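Muconate cycloisomerase (Azorhizobium caulinodans, PDB 3MY9) belongs to the enolase superfamily, pairing an N-terminal capping domain with a TIM-barrel-like C-terminal domain, and carries bound magnesium. Local coordinates at residues 129-134 / 350-355; 269-274 / 284-289; 4-9 / 43-48. One frame throughout, in Å; residues are numbered along the deposited sequence.

Contact 1 (129-134 / 350-355); sequences GGRVRD and VIVPDG
V352 meets the 129-134 loop by backbone and side chain, just beyond strand 349-351. Its amide N donates to D134 O at 3.1 Å, a bond with an N-H...O angle of 162° that extends the antiparallel pairing of strands 349-351 and 135-142 to the residue just before the latter, the first barrel strand. Its CG1, anti to the backbone N (chi1 178°), lies against one face of the R131 guanidinium, 3.5 Å from NH2 and offset toward the rim. The V352 carbonyl O accepts a weak bond from that NH2. P353 points away from the loop and packs on T312 and Q313 of helix 305-316, while its carbonyl O comes to 3.0 Å from R131 NH2 near the guanidinium plane. D354 OD1 forms a salt bridge with R131 NH2 at 3.1 Å through its anti lone pair, carboxylate and guanidinium planes 41° apart. R131 NH1 forms a salt bridge within its own loop to D134 OD1 at 3.1 Å, and that oxygen also pairs with R86 of the second subunit. The extended arginine thus links two carboxylates, and its charge, with that of R86, would probably offset theirs.

Contact 2 (269-274 / 284-289); sequences ISVKIM and SLMAIA
I269 and V271, at the end of strand 268-270 and the residue after it, turn their side chains toward helix 279-292, where L285, M286 and A289 receive them. The close part of this wholly apolar contact centres on M286. Its chain bends at chi2 and chi3 (-54° and -60°), which brings the sulfur toward V271 and I269 although the side chain sets out along the helix flank. SD packs 3.5 Å from V271 CG1, with M286 CG also beside that methyl, and the two side chains cross at about a right angle. The tips of I269 and L285 point at each other, but the modelled separation of CD1 and CD2 is too short to be trusted. I269 CD1 also touches M286 SD and A289 CB, each at 4.2 Å. The packing is slacker between V271 CG1 and L285 CD2, at 4.4 Å. The contact itself has no solvent-facing side: all five touching residues are buried, L257 of helix 254-263 covers I269 and L285, and the far flank of helix 279-292 meets its copy in the second subunit. S270 points the opposite way, and K272 NZ bonds to S270 O at 3.0 Å and forms a salt bridge with the magnesium ligand D248. No hydrogen bond joins the two segments, so their contact rests on apolar packing, in the layered manner of a beta/alpha barrel, while the polar ends of S270 and K272 lie away from the helix, near D248.

Contact 3 (4-9 / 43-48); sequences WDSVVE and TSADGI
V8 and S44 face each other as an antiparallel, non-hydrogen-bonded pair with their CA atoms 4.4 Å apart, and backbone bonds flank them. E9 N donates to T43 O at 2.9 Å, and A45 N donates to V7 O at 2.9 Å. The S44 CA-H also leans on V7 O. Past this pair the second segment reverses in a type I turn from S44 to G47, closed by G47 N to S44 O; the positive phi of G47 suits a residue without a side chain.

The turn presents D46 to the N-terminal residues. D46 OD1 takes the indole N-H of W4, NE1 to OD1 2.7 Å, at the edge of the ring and from the syn side of the carboxylate, 30° out of its plane. W4 CG lies anti to the backbone N (chi1 -168°), which sets the indole beside the carbonyl carbon, and S6 CB rests on one face of the ring near the rim. I48 CD1 meets the same indole obliquely, 4.0 Å from CZ2. On the other flank V7 CG2 packs on A45 CB at 3.8 Å, and the extended E9 side chain lies alongside A45 CA.

The contact closes the outer end of the N-terminal domain sheet, where strands 8-21 and 35-44 begin and end and 43-48 leads on to strand 49-54. Helix 102-120 backs it, L116 and A119 under W4 and K118 and A119 under I48, while I84 packs on W4, V8 and S44.

In the fold
Contact 2 is the core contact, fully buried, its centre about 10 Å from the centre of the chain; contact 1, its centre about 15 Å from that point, is partly buried, and contact 3, its centre about 29 Å away, lies at the periphery. Contacts 1 and 2 reach the same barrel sheet at different strands, whereas contact 3 belongs to the antiparallel sheet of the capping domain. All meet the second subunit: contact 1 through its charged residues, contact 2 through the far side of its helix, contact 3 through the backbone of W4. Contact 2 relies on aliphatic and sulfur packing, contact 1 on a charged network, and contact 3 on strand pairing reinforced by an indole-carboxylate bond.

Contact 1 (129-134 / 350-355)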
loop_
_atom_site.group_PDB
_atom_site.type_symbol
_atom_site.label_atom_id
_atom_site.label_comp_id
_atom_site.label_asym_id
_atom_site.label_seq_id
_atom_site.Cartn_x
_atom_site.Cartn_y
_atom_site.Cartn_z
ATOM N N GLY A 129 5.155 16.700 35.571
ATOM C CA GLY A 129 6.472 16.856 34.968
ATOM C C GLY A 129 7.030 18.251 35.112
ATOM O O GLY A 129 8.158 18.504 34.697
ATOM N N GLY A 130 6.232 19.151 35.680
ATOM C CA GLY A 130 6.619 20.525 35.885
ATOM C C GLY A 130 6.104 21.441 34.790
ATOM O O GLY A 130 5.890 21.010 33.663
ATOM N N ARG A 131 5.890 22.701 35.149
ATOM C CA ARG A 131 5.562 23.746 34.194
ATOM C C ARG A 131 6.638 23.899 33.140
ATOM O O ARG A 131 7.830 23.813 33.435
ATOM C CB ARG A 131 5.449 25.114 34.859
ATOM C CG ARG A 131 4.300 25.302 35.828
ATOM C CD ARG A 131 4.101 26.805 36.122
ATOM N NE ARG A 131 2.919 27.056 36.955
ATOM C CZ ARG A 131 2.458 28.275 37.236
ATOM N NH1 ARG A 131 3.088 29.352 36.769
ATOM N NH2 ARG A 131 1.365 28.429 37.979
ATOM N N VAL A 132 6.167 24.145 31.919
ATOM C CA VAL A 132 6.975 24.533 30.807
ATOM C C VAL A 132 6.537 25.909 30.289
ATOM O O VAL A 132 7.232 26.518 29.487
ATOM C CB VAL A 132 6.872 23.467 29.709
ATOM C CG1 VAL A 132 7.395 24.007 28.434
ATOM C CG2 VAL A 132 7.672 22.201 30.162
ATOM N N ARG A 133 5.399 26.401 30.785
ATOM C CA ARG A 133 4.949 27.764 30.523
ATOM C C ARG A 133 4.093 28.288 31.668
ATOM O O ARG A 133 3.512 27.517 32.427
ATOM C CB ARG A 133 4.171 27.814 29.193
ATOM C CG ARG A 133 2.978 26.864 29.139
ATOM C CD ARG A 133 2.245 26.998 27.824
ATOM N NE ARG A 133 3.010 26.528 26.674
ATOM C CZ ARG A 133 3.092 25.265 26.264
ATOM N NH1 ARG A 133 2.445 24.279 26.891
ATOM N NH2 ARG A 133 3.805 24.983 25.185
ATOM N N ASP A 134 4.014 29.614 31.769
ATOM C CA ASP A 134 3.297 30.297 32.848
ATOM C C ASP A 134 1.998 31.000 32.436
ATOM O O ASP A 134 1.212 31.427 33.300
ATOM C CB ASP A 134 4.230 31.339 33.448
ATOM C CG ASP A 134 5.518 30.727 33.967
ATOM O OD1 ASP A 134 5.457 29.739 34.734
ATOM O OD2 ASP A 134 6.592 31.237 33.584
ATOM N N VAL A 350 -4.283 33.338 29.271
ATOM C CA VAL A 350 -4.696 32.911 30.602
ATOM C C VAL A 350 -3.470 32.875 31.524
ATOM O O VAL A 350 -2.400 32.439 31.113
ATOM C CB VAL A 350 -5.314 31.477 30.558
ATOM C CG1 VAL A 350 -5.590 30.965 31.958
ATOM C CG2 VAL A 350 -6.579 31.468 29.735
ATOM N N ILE A 351 -3.624 33.325 32.765
ATOM C CA ILE A 351 -2.530 33.283 33.742
ATOM C C ILE A 351 -2.688 31.973 34.471
ATOM O O ILE A 351 -3.782 31.682 34.971
ATOM C CB ILE A 351 -2.584 34.440 34.720
ATOM C CG1 ILE A 351 -2.788 35.752 33.970
ATOM C CG2 ILE A 351 -1.282 34.501 35.562
ATOM C CD1 ILE A 351 -1.669 36.054 33.032
ATOM N N VAL A 352 -1.641 31.144 34.455
ATOM C CA VAL A 352 -1.726 29.830 35.093
ATOM C C VAL A 352 -1.673 30.086 36.589
ATOM O O VAL A 352 -0.686 30.643 37.086
ATOM C CB VAL A 352 -0.603 28.838 34.630
ATOM C CG1 VAL A 352 -0.716 27.509 35.370
ATOM C CG2 VAL A 352 -0.683 28.575 33.129
ATOM N N PRO A 353 -2.759 29.746 37.313
ATOM C CA PRO A 353 -2.831 30.072 38.725
ATOM C C PRO A 353 -1.691 29.427 39.484
ATOM O O PRO A 353 -1.333 28.287 39.212
ATOM C CB PRO A 353 -4.148 29.427 39.168
ATOM C CG PRO A 353 -4.304 28.279 38.235
ATOM C CD PRO A 353 -3.850 28.838 36.926
ATOM N N ASP A 354 -1.139 30.172 40.423
ATOM C CA ASP A 354 -0.049 29.722 41.256
ATOM C C ASP A 354 -0.629 28.985 42.471
ATOM O O ASP A 354 -1.834 29.106 42.788
ATOM C CB ASP A 354 0.783 30.947 41.710
ATOM C CG ASP A 354 1.408 31.719 40.523
ATOM O OD1 ASP A 354 1.592 31.133 39.420
ATOM O OD2 ASP A 354 1.708 32.917 40.698
ATOM N N GLY A 355 0.218 28.220 43.147
ATOM C CA GLY A 355 -0.189 27.597 44.397
ATOM C C GLY A 355 -0.384 26.110 44.293
ATOM O O GLY A 355 -0.492 25.572 43.195
#

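Contact 2 (269-274 / 284-289)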
loop_
_atom_site.group_PDB
_atom_site.type_symbol
_atom_site.label_atom_id
_atom_site.label_comp_id
_atom_site.label_asym_id
_atom_site.label_seq_id
_atom_site.Cartn_x
_atom_site.Cartn_y
_atom_site.Cartn_z
ATOM N N ILE A 269 -3.927 18.647 16.418
ATOM C CA ILE A 269 -5.122 18.115 17.064
ATOM C C ILE A 269 -5.537 19.019 18.222
ATOM O O ILE A 269 -4.701 19.662 18.845
ATOM C CB ILE A 269 -4.909 16.692 17.579
ATOM C CG1 ILE A 269 -3.882 16.670 18.725
ATOM C CG2 ILE A 269 -4.498 15.724 16.442
ATOM C CD1 ILE A 269 -3.749 15.358 19.363
ATOM N N SER A 270 -6.828 19.091 18.511
ATOM C CA SER A 270 -7.265 19.749 19.747
ATOM C C SER A 270 -7.423 18.676 20.803
ATOM O O SER A 270 -8.026 17.654 20.546
ATOM C CB SER A 270 -8.584 20.472 19.551
ATOM O OG SER A 270 -9.518 19.548 19.023
ATOM N N VAL A 271 -6.867 18.923 21.981
ATOM C CA VAL A 271 -6.887 17.975 23.082
ATOM C C VAL A 271 -8.042 18.342 24.014
ATOM O O VAL A 271 -8.125 19.469 24.508
ATOM C CB VAL A 271 -5.564 17.999 23.899
ATOM C CG1 VAL A 271 -4.363 17.992 22.996
ATOM C CG2 VAL A 271 -5.505 19.223 24.757
ATOM N N LYS A 272 -8.942 17.386 24.214
ATOM C CA LYS A 272 -10.133 17.556 25.041
ATOM C C LYS A 272 -9.892 16.778 26.314
ATOM O O LYS A 272 -10.002 15.563 26.294
ATOM C CB LYS A 272 -11.347 16.948 24.318
ATOM C CG LYS A 272 -12.090 17.852 23.344
ATOM C CD LYS A 272 -11.418 17.943 21.984
ATOM C CE LYS A 272 -11.641 16.670 21.136
ATOM N NZ LYS A 272 -10.843 16.814 19.895
ATOM N N ILE A 273 -9.574 17.461 27.415
ATOM C CA ILE A 273 -9.177 16.769 28.636
ATOM C C ILE A 273 -10.205 15.702 28.965
ATOM O O ILE A 273 -9.852 14.545 29.151
ATOM C CB ILE A 273 -9.001 17.685 29.837
ATOM C CG1 ILE A 273 -7.724 18.530 29.710
ATOM C CG2 ILE A 273 -8.882 16.850 31.091
ATOM C CD1 ILE A 273 -7.459 19.095 28.298
ATOM N N MET A 274 -11.478 16.066 28.945
ATOM C CA MET A 274 -12.549 15.111 29.235
ATOM C C MET A 274 -12.988 14.172 28.108
ATOM O O MET A 274 -13.421 13.040 28.369
ATOM C CB MET A 274 -13.739 15.860 29.796
ATOM C CG MET A 274 -13.598 16.024 31.305
ATOM S SD MET A 274 -14.397 17.478 31.873
ATOM C CE MET A 274 -12.983 18.595 31.879
ATOM N N SER A 284 -0.473 11.423 27.647
ATOM C CA SER A 284 -0.123 10.245 26.848
ATOM C C SER A 284 -0.431 10.510 25.368
ATOM O O SER A 284 0.377 10.191 24.496
ATOM C CB SER A 284 -0.920 9.018 27.308
ATOM O OG SER A 284 -0.613 8.705 28.641
ATOM N N LEU A 285 -1.611 11.087 25.120
ATOM C CA LEU A 285 -2.036 11.493 23.799
ATOM C C LEU A 285 -0.969 12.405 23.184
ATOM O O LEU A 285 -0.508 12.184 22.055
ATOM C CB LEU A 285 -3.365 12.242 23.893
ATOM C CG LEU A 285 -4.048 12.682 22.601
ATOM C CD1 LEU A 285 -5.468 13.136 22.877
ATOM C CD2 LEU A 285 -3.292 13.826 22.008
ATOM N N MET A 286 -0.559 13.420 23.929
ATOM C CA MET A 286 0.467 14.345 23.419
ATOM C C MET A 286 1.885 13.719 23.228
ATOM O O MET A 286 2.640 14.183 22.389
ATOM C CB MET A 286 0.476 15.621 24.234
ATOM C CG MET A 286 -0.786 16.477 23.954
ATOM S SD MET A 286 -1.105 16.862 22.216
ATOM C CE MET A 286 0.364 17.735 21.854
ATOM N N ALA A 287 2.216 12.617 23.896
ATOM C CA ALA A 287 3.489 11.938 23.596
ATOM C C ALA A 287 3.472 11.357 22.179
ATOM O O ALA A 287 4.479 11.396 21.476
ATOM C CB ALA A 287 3.752 10.827 24.583
ATOM N N ILE A 288 2.329 10.801 21.781
ATOM C CA ILE A 288 2.154 10.302 20.448
ATOM C C ILE A 288 2.259 11.452 19.429
ATOM O O ILE A 288 2.966 11.331 18.432
ATOM C CB ILE A 288 0.811 9.606 20.248
ATOM C CG1 ILE A 288 0.704 8.372 21.134
ATOM C CG2 ILE A 288 0.638 9.204 18.784
ATOM C CD1 ILE A 288 -0.692 7.908 21.318
ATOM N N ALA A 289 1.551 12.543 19.710
ATOM C CA ALA A 289 1.450 13.659 18.816
ATOM C C ALA A 289 2.812 14.354 18.631
ATOM O O ALA A 289 3.142 14.722 17.515
ATOM C CB ALA A 289 0.359 14.660 19.305
#

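Contact 3 (4-9 / 43-48)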
loop_
_atom_site.group_PDB
_atom_site.type_symbol
_atom_site.label_atom_id
_atom_site.label_comp_id
_atom_site.label_asym_id
_atom_site.label_seq_id
_atom_site.Cartn_x
_atom_site.Cartn_y
_atom_site.Cartn_z
ATOM N N TRP A 4 4.544 11.305 52.779
ATOM C CA TRP A 4 3.089 11.420 52.820
ATOM C C TRP A 4 2.419 10.234 52.153
ATOM O O TRP A 4 2.770 9.888 51.040
ATOM C CB TRP A 4 2.644 12.674 52.094
ATOM C CG TRP A 4 1.218 12.989 52.347
ATOM C CD1 TRP A 4 0.709 13.601 53.450
ATOM C CD2 TRP A 4 0.107 12.720 51.486
ATOM N NE1 TRP A 4 -0.654 13.730 53.334
ATOM C CE2 TRP A 4 -1.048 13.203 52.133
ATOM C CE3 TRP A 4 -0.025 12.128 50.227
ATOM C CZ2 TRP A 4 -2.315 13.105 51.568
ATOM C CZ3 TRP A 4 -1.286 12.026 49.672
ATOM C CH2 TRP A 4 -2.411 12.516 50.332
ATOM N N ASP A 5 1.466 9.627 52.854
ATOM C CA ASP A 5 0.608 8.579 52.316
ATOM C C ASP A 5 -0.732 8.777 52.971
ATOM O O ASP A 5 -0.790 9.011 54.173
ATOM C CB ASP A 5 1.149 7.178 52.654
ATOM C CG ASP A 5 0.647 6.090 51.679
ATOM O OD1 ASP A 5 -0.581 5.828 51.620
ATOM O OD2 ASP A 5 1.494 5.484 50.977
ATOM N N SER A 6 -1.804 8.709 52.194
ATOM C CA SER A 6 -3.141 8.815 52.756
ATOM C C SER A 6 -4.205 8.321 51.794
ATOM O O SER A 6 -3.987 8.236 50.578
ATOM C CB SER A 6 -3.447 10.263 53.173
ATOM O OG SER A 6 -4.670 10.338 53.891
ATOM N N VAL A 7 -5.363 8.002 52.358
ATOM C CA VAL A 7 -6.467 7.449 51.600
ATOM C C VAL A 7 -7.652 8.400 51.562
ATOM O O VAL A 7 -7.797 9.254 52.434
ATOM C CB VAL A 7 -6.915 6.106 52.198
ATOM C CG1 VAL A 7 -5.852 5.041 51.941
ATOM C CG2 VAL A 7 -7.215 6.256 53.687
ATOM N N VAL A 8 -8.486 8.257 50.537
ATOM C CA VAL A 8 -9.760 8.950 50.485
ATOM C C VAL A 8 -10.661 8.435 51.610
ATOM O O VAL A 8 -10.777 7.221 51.820
ATOM C CB VAL A 8 -10.481 8.717 49.160
ATOM C CG1 VAL A 8 -11.918 9.206 49.248
ATOM C CG2 VAL A 8 -9.728 9.403 47.993
ATOM N N GLU A 9 -11.301 9.368 52.315
ATOM C CA GLU A 9 -12.173 9.047 53.449
ATOM C C GLU A 9 -13.658 9.306 53.159
ATOM O O GLU A 9 -14.510 8.547 53.625
ATOM C CB GLU A 9 -11.736 9.822 54.692
ATOM C CG GLU A 9 -12.269 9.243 56.002
ATOM C CD GLU A 9 -11.768 10.007 57.208
ATOM O OE1 GLU A 9 -11.400 11.192 57.037
ATOM O OE2 GLU A 9 -11.732 9.436 58.319
ATOM N N THR A 43 -12.253 14.221 50.303
ATOM C CA THR A 43 -11.594 14.532 51.562
ATOM C C THR A 43 -10.767 13.346 52.049
ATOM O O THR A 43 -11.284 12.245 52.175
ATOM C CB THR A 43 -12.630 14.915 52.637
ATOM O OG1 THR A 43 -13.574 15.855 52.087
ATOM C CG2 THR A 43 -11.936 15.506 53.864
ATOM N N SER A 44 -9.487 13.572 52.325
ATOM C CA SER A 44 -8.594 12.496 52.767
ATOM C C SER A 44 -8.745 12.173 54.247
ATOM O O SER A 44 -9.321 12.955 55.010
ATOM C CB SER A 44 -7.138 12.880 52.531
ATOM O OG SER A 44 -6.747 13.867 53.472
ATOM N N ALA A 45 -8.178 11.033 54.647
ATOM C CA ALA A 45 -8.152 10.599 56.056
ATOM C C ALA A 45 -7.336 11.532 56.952
ATOM O O ALA A 45 -7.507 11.519 58.174
ATOM C CB ALA A 45 -7.614 9.165 56.170
ATOM N N ASP A 46 -6.439 12.321 56.353
ATOM C CA ASP A 46 -5.680 13.351 57.088
ATOM C C ASP A 46 -6.180 14.808 56.814
ATOM O O ASP A 46 -5.496 15.856 57.063
ATOM C CB ASP A 46 -4.184 13.239 56.764
ATOM C CG ASP A 46 -3.867 13.608 55.331
ATOM O OD1 ASP A 46 -2.752 14.095 55.058
ATOM O OD2 ASP A 46 -4.744 13.432 54.466
ATOM N N GLY A 47 -7.466 14.894 56.402
ATOM C CA GLY A 47 -8.224 16.157 56.447
ATOM C C GLY A 47 -8.151 17.083 55.238
ATOM O O GLY A 47 -8.837 18.104 55.202
ATOM N N ILE A 48 -7.329 16.733 54.247
ATOM C CA ILE A 48 -7.057 17.619 53.103
ATOM C C ILE A 48 -8.118 17.484 52.008
ATOM O O ILE A 48 -8.468 16.377 51.600
ATOM C CB ILE A 48 -5.676 17.335 52.470
ATOM C CG1 ILE A 48 -4.565 17.330 53.536
ATOM C CG2 ILE A 48 -5.369 18.380 51.426
ATOM C CD1 ILE A 48 -3.249 16.702 53.041
#